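PDB 1Y9Z: alkaline serine protease from Pseudoalteromonas sp., which probably hydrolyses peptide bonds as a cold-adapted serine endopeptidase of the subtilisin-like family. Local coordinates for residues S31-D34 with D39-A42; R35-L40 with Q360-Y365. All blocks are in the same frame, centred on the assembly; numbering follows the deposited sequence.

Overall arrangement
Contacts 1 and 2 illustrate how one loop can face two ways. Both lie on the connection between strands 25-30 and 44-47, share Asp39 and Leu40, and have centres about 8 Å apart. Contact 1 closes the loop on itself; contact 2 ties it to 360-365, distant in sequence. Their common residue Asp39 holds calcium through both carboxylate oxygens, OD1 at 2.5 Å and OD2 at 2.6 Å. Contact 1 borders the phenylmethanesulfonic acid pocket through Ser31, which packs on the pocket residues His65 and Phe99; 360-365 precedes Thr368 and Ser369 in the chain by only a few residues. In subtilases, a Ser-Gly pair such as Ser31-Gly32 typically follows the catalytic aspartate.

Contact 1 of 2, residues S31-D34 with D39-A42; sequences SGYD and DLNA. With CA (calcium ion), chain C.
Tyr33 reaches Leu40 because its ring extends away from the backbone N (chi1 -179°), while Leu40 CG lies beside its own N (chi1 -64°), which swings the methyls toward the phenol. The loop thereby closes on itself through one strong bond and a small apolar patch. Tyr33 OH donates to Leu40 O at 2.6 Å, reaching that oxygen at a C=O...O angle of 121° and slightly tilted from the carbonyl plane; the acceptor in turn lies at the edge of the phenol ring. The same hydroxyl pairs with Asn43 ND2, giving it two partners in a buried setting. Leu40 CB, placed by the backbone, packs against Tyr33 CZ at 3.5 Å. Of the methyls, Leu40 CD2 lies 3.7 Å from Tyr33 OH, whereas Leu40 CD1 hangs over one ring face near the rim and comes within 3.9 Å of Asp34 O. A phenylalanine in place of Tyr33 would probably leave Leu40 O and Asn43 ND2 without their shared hydroxyl partner. Around this closure, Tyr33 rests on Ala70 and Leu40 on Thr67, both of helix 65-74, while Ile95 of strand 92-100 also packs on Tyr33 and Thr208 of strand 205-208 meets Leu40.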
loop_
_atom_site.group_PDB
_atom_site.type_symbol
_atom_site.label_atom_id
_atom_site.label_comp_id
_atom_site.label_asym_id
_atom_site.label_seq_id
_atom_site.Cartn_x
_atom_site.Cartn_y
_atom_site.Cartn_z
ATOM N N SER A 31 -2.130 -14.085 2.893
ATOM C CA SER A 31 -2.898 -14.527 4.059
ATOM C C SER A 31 -4.389 -14.762 3.837
ATOM O O SER A 31 -5.174 -14.705 4.783
ATOM C CB SER A 31 -2.725 -13.530 5.209
ATOM O OG SER A 31 -3.460 -12.335 4.985
ATOM N N GLY A 32 -4.794 -15.030 2.603
ATOM C CA GLY A 32 -6.206 -15.264 2.379
ATOM C C GLY A 32 -6.919 -14.067 1.788
ATOM O O GLY A 32 -6.351 -12.984 1.652
ATOM N N TYR A 33 -8.198 -14.264 1.497
ATOM C CA TYR A 33 -9.030 -13.264 0.837
ATOM C C TYR A 33 -10.410 -13.217 1.498
ATOM O O TYR A 33 -11.120 -14.218 1.493
ATOM C CB TYR A 33 -9.145 -13.713 -0.623
ATOM C CG TYR A 33 -9.940 -12.856 -1.575
ATOM C CD1 TYR A 33 -9.295 -12.020 -2.485
ATOM C CD2 TYR A 33 -11.329 -12.965 -1.653
ATOM C CE1 TYR A 33 -10.005 -11.325 -3.454
ATOM C CE2 TYR A 33 -12.051 -12.271 -2.620
ATOM C CZ TYR A 33 -11.382 -11.459 -3.518
ATOM O OH TYR A 33 -12.078 -10.808 -4.509
ATOM N N ASP A 34 -10.798 -12.073 2.066
ATOM C CA ASP A 34 -12.113 -11.991 2.705
ATOM C C ASP A 34 -13.198 -11.869 1.642
ATOM O O ASP A 34 -13.578 -10.769 1.237
ATOM C CB ASP A 34 -12.192 -10.799 3.664
ATOM C CG ASP A 34 -13.484 -10.789 4.465
ATOM O OD1 ASP A 34 -13.658 -9.902 5.327
ATOM O OD2 ASP A 34 -14.328 -11.680 4.229
ATOM N N ASP A 39 -16.434 -5.235 -1.509
ATOM C CA ASP A 39 -15.564 -4.837 -2.613
ATOM C C ASP A 39 -14.736 -5.993 -3.166
ATOM O O ASP A 39 -13.896 -5.788 -4.037
ATOM C CB ASP A 39 -14.632 -3.702 -2.167
ATOM C CG ASP A 39 -15.043 -2.351 -2.728
ATOM O OD1 ASP A 39 -16.202 -2.219 -3.171
ATOM O OD2 ASP A 39 -14.215 -1.415 -2.722
ATOM N N LEU A 40 -14.983 -7.205 -2.673
ATOM C CA LEU A 40 -14.233 -8.379 -3.127
ATOM C C LEU A 40 -15.082 -9.614 -3.417
ATOM O O LEU A 40 -14.647 -10.519 -4.126
ATOM C CB LEU A 40 -13.185 -8.764 -2.081
ATOM C CG LEU A 40 -12.071 -7.762 -1.787
ATOM C CD1 LEU A 40 -11.247 -8.262 -0.610
ATOM C CD2 LEU A 40 -11.200 -7.590 -3.024
ATOM N N ASN A 41 -16.288 -9.646 -2.867
ATOM C CA ASN A 41 -17.182 -10.785 -3.027
ATOM C C ASN A 41 -17.458 -11.228 -4.461
ATOM O O ASN A 41 -17.351 -12.413 -4.778
ATOM C CB ASN A 41 -18.517 -10.482 -2.342
ATOM C CG ASN A 41 -19.458 -11.667 -2.354
ATOM O OD1 ASN A 41 -19.284 -12.620 -1.595
ATOM N ND2 ASN A 41 -20.459 -11.618 -3.224
ATOM N N ALA A 42 -17.801 -10.276 -5.321
ATOM C CA ALA A 42 -18.159 -10.583 -6.704
ATOM C C ALA A 42 -17.052 -10.632 -7.751
ATOM O O ALA A 42 -17.318 -10.471 -8.945
ATOM C CB ALA A 42 -19.259 -9.631 -7.162
HETATM CA CA CA C . -15.615 -0.280 -4.555
#

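Contact 2 of 2, residues R35-L40 with Q360-Y365; sequences RSHNDL and QDYEYY. With CA (calcium ion), chain C.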
loop_
_atom_site.group_PDB
_atom_site.type_symbol
_atom_site.label_atom_id
_atom_site.label_comp_id
_atom_site.label_asym_id
_atom_site.label_seq_id
_atom_site.Cartn_x
_atom_site.Cartn_y
_atom_site.Cartn_z
ATOM N N ARG A 35 -13.708 -13.014 1.206
ATOM C CA ARG A 35 -14.728 -13.042 0.172
ATOM C C ARG A 35 -16.060 -12.440 0.609
ATOM O O ARG A 35 -16.919 -12.165 -0.225
ATOM C CB ARG A 35 -14.928 -14.480 -0.312
ATOM C CG ARG A 35 -15.728 -14.596 -1.597
ATOM C CD ARG A 35 -15.726 -16.025 -2.110
ATOM N NE ARG A 35 -16.278 -16.957 -1.132
ATOM C CZ ARG A 35 -16.392 -18.266 -1.331
ATOM N NH1 ARG A 35 -16.907 -19.038 -0.385
ATOM N NH2 ARG A 35 -15.988 -18.804 -2.475
ATOM N N SER A 36 -16.233 -12.225 1.910
ATOM C CA SER A 36 -17.483 -11.653 2.408
ATOM C C SER A 36 -17.512 -10.136 2.236
ATOM O O SER A 36 -18.558 -9.504 2.398
ATOM C CB SER A 36 -17.676 -11.994 3.889
ATOM O OG SER A 36 -16.859 -11.180 4.714
ATOM N N HIS A 37 -16.360 -9.556 1.907
ATOM C CA HIS A 37 -16.243 -8.112 1.727
ATOM C C HIS A 37 -16.981 -7.638 0.472
ATOM O O HIS A 37 -16.840 -8.230 -0.593
ATOM C CB HIS A 37 -14.764 -7.726 1.642
ATOM C CG HIS A 37 -14.516 -6.258 1.772
ATOM N ND1 HIS A 37 -13.753 -5.718 2.784
ATOM C CD2 HIS A 37 -14.954 -5.213 1.031
ATOM C CE1 HIS A 37 -13.733 -4.403 2.662
ATOM N NE2 HIS A 37 -14.453 -4.071 1.606
ATOM N N ASN A 38 -17.753 -6.560 0.601
ATOM C CA ASN A 38 -18.519 -6.035 -0.530
ATOM C C ASN A 38 -17.675 -5.652 -1.741
ATOM O O ASN A 38 -18.145 -5.728 -2.874
ATOM C CB ASN A 38 -19.349 -4.818 -0.111
ATOM C CG ASN A 38 -20.491 -5.174 0.821
ATOM O OD1 ASN A 38 -20.916 -6.328 0.894
ATOM N ND2 ASN A 38 -21.008 -4.175 1.526
ATOM N N ASP A 39 -16.434 -5.235 -1.509
ATOM C CA ASP A 39 -15.564 -4.837 -2.613
ATOM C C ASP A 39 -14.736 -5.993 -3.166
ATOM O O ASP A 39 -13.896 -5.788 -4.037
ATOM C CB ASP A 39 -14.632 -3.702 -2.167
ATOM C CG ASP A 39 -15.043 -2.351 -2.728
ATOM O OD1 ASP A 39 -16.202 -2.219 -3.171
ATOM O OD2 ASP A 39 -14.215 -1.415 -2.722
ATOM N N LEU A 40 -14.983 -7.205 -2.673
ATOM C CA LEU A 40 -14.233 -8.379 -3.127
ATOM C C LEU A 40 -15.082 -9.614 -3.417
ATOM O O LEU A 40 -14.647 -10.519 -4.126
ATOM C CB LEU A 40 -13.185 -8.764 -2.081
ATOM C CG LEU A 40 -12.071 -7.762 -1.787
ATOM C CD1 LEU A 40 -11.247 -8.262 -0.610
ATOM C CD2 LEU A 40 -11.200 -7.590 -3.024
ATOM N N GLN A 360 -13.775 -0.319 10.757
ATOM C CA GLN A 360 -14.038 -0.066 9.343
ATOM C C GLN A 360 -13.672 -1.265 8.468
ATOM O O GLN A 360 -13.125 -2.255 8.956
ATOM C CB GLN A 360 -13.269 1.172 8.879
ATOM C CG GLN A 360 -13.673 2.445 9.606
ATOM C CD GLN A 360 -15.149 2.752 9.461
ATOM O OE1 GLN A 360 -15.646 2.960 8.354
ATOM N NE2 GLN A 360 -15.861 2.776 10.582
ATOM N N ASP A 361 -13.975 -1.170 7.177
ATOM C CA ASP A 361 -13.689 -2.256 6.243
ATOM C C ASP A 361 -12.561 -1.914 5.271
ATOM O O ASP A 361 -12.335 -2.622 4.283
ATOM C CB ASP A 361 -14.961 -2.623 5.473
ATOM C CG ASP A 361 -16.134 -2.912 6.396
ATOM O OD1 ASP A 361 -15.903 -3.422 7.511
ATOM O OD2 ASP A 361 -17.288 -2.635 6.006
ATOM N N TYR A 362 -11.856 -0.828 5.565
ATOM C CA TYR A 362 -10.735 -0.366 4.749
ATOM C C TYR A 362 -9.694 0.199 5.698
ATOM O O TYR A 362 -10.007 0.530 6.842
ATOM C CB TYR A 362 -11.197 0.733 3.789
ATOM C CG TYR A 362 -12.347 0.306 2.912
ATOM C CD1 TYR A 362 -12.122 -0.323 1.689
ATOM C CD2 TYR A 362 -13.663 0.464 3.342
ATOM C CE1 TYR A 362 -13.183 -0.791 0.917
ATOM C CE2 TYR A 362 -14.727 -0.001 2.583
ATOM C CZ TYR A 362 -14.481 -0.629 1.374
ATOM O OH TYR A 362 -15.533 -1.111 0.632
ATOM N N GLU A 363 -8.455 0.310 5.235
ATOM C CA GLU A 363 -7.406 0.856 6.080
ATOM C C GLU A 363 -6.169 1.217 5.281
ATOM O O GLU A 363 -5.919 0.657 4.210
ATOM C CB GLU A 363 -7.024 -0.150 7.175
ATOM C CG GLU A 363 -6.154 0.451 8.274
ATOM C CD GLU A 363 -5.927 -0.489 9.444
ATOM O OE1 GLU A 363 -5.317 -0.045 10.439
ATOM O OE2 GLU A 363 -6.351 -1.661 9.374
ATOM N N TYR A 364 -5.409 2.170 5.809
ATOM C CA TYR A 364 -4.162 2.593 5.192
ATOM C C TYR A 364 -3.037 1.706 5.718
ATOM O O TYR A 364 -2.912 1.508 6.929
ATOM C CB TYR A 364 -3.840 4.047 5.548
ATOM C CG TYR A 364 -4.569 5.073 4.716
ATOM C CD1 TYR A 364 -5.826 5.552 5.091
ATOM C CD2 TYR A 364 -4.006 5.555 3.537
ATOM C CE1 TYR A 364 -6.502 6.489 4.307
ATOM C CE2 TYR A 364 -4.669 6.482 2.750
ATOM C CZ TYR A 364 -5.914 6.946 3.136
ATOM O OH TYR A 364 -6.560 7.858 2.332
ATOM N N TYR A 365 -2.241 1.168 4.797
ATOM C CA TYR A 365 -1.089 0.324 5.124
ATOM C C TYR A 365 0.143 0.894 4.430
ATOM O O TYR A 365 0.027 1.590 3.421
ATOM C CB TYR A 365 -1.249 -1.101 4.585
ATOM C CG TYR A 365 -2.076 -2.088 5.378
ATOM C CD1 TYR A 365 -1.965 -3.451 5.107
ATOM C CD2 TYR A 365 -2.987 -1.683 6.355
ATOM C CE1 TYR A 365 -2.734 -4.389 5.775
ATOM C CE2 TYR A 365 -3.771 -2.626 7.041
ATOM C CZ TYR A 365 -3.634 -3.977 6.737
ATOM O OH TYR A 365 -4.398 -4.927 7.372
HETATM CA CA CA C . -15.615 -0.280 -4.555
#
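His37 meets Tyr362 in an offset edge-to-face (T-shaped) pair, the imidazole bringing its edge to the phenol face with ring centroids 5.0 Å apart and planes at 80°. At that edge His37 NE2 also points its N-H at Tyr362 OH, a nearly straight but long and weak hydrogen bond of 3.3 Å. Farther along the same edge, His37 CE1 lies 3.5 Å from Asp361 CB. Roughly at right angles to the NE2 bond, Asp39 OD2 lies 3.6 Å from Tyr362 OH, near the plane of the ring, with the carboxylate turned almost perpendicular to it. The second shell sets the rotation of these groups. His37 ND1 is hydrogen-bonded to Val209 O, which fixes the imidazole from its other nitrogen; Asp361 OD1 accepts from Gly212 N. Calcium, completed by Glu2, Ile76, Asn78, Glu80 and Val82, holds the Asp39 carboxylate in place. The contact thus ties a calcium-binding loop of the subtilisin-like alpha/beta domain to strand 362-365, which follows strand 351-360 of a mixed sheet probably belonging to the insert beta-barrel domain. Strand 362-365 pairs antiparallel with strand 205-208, whose Thr208 touches His37, Asp39 and Tyr362, and Leu216 of strand 214-221 packs on the tyrosine.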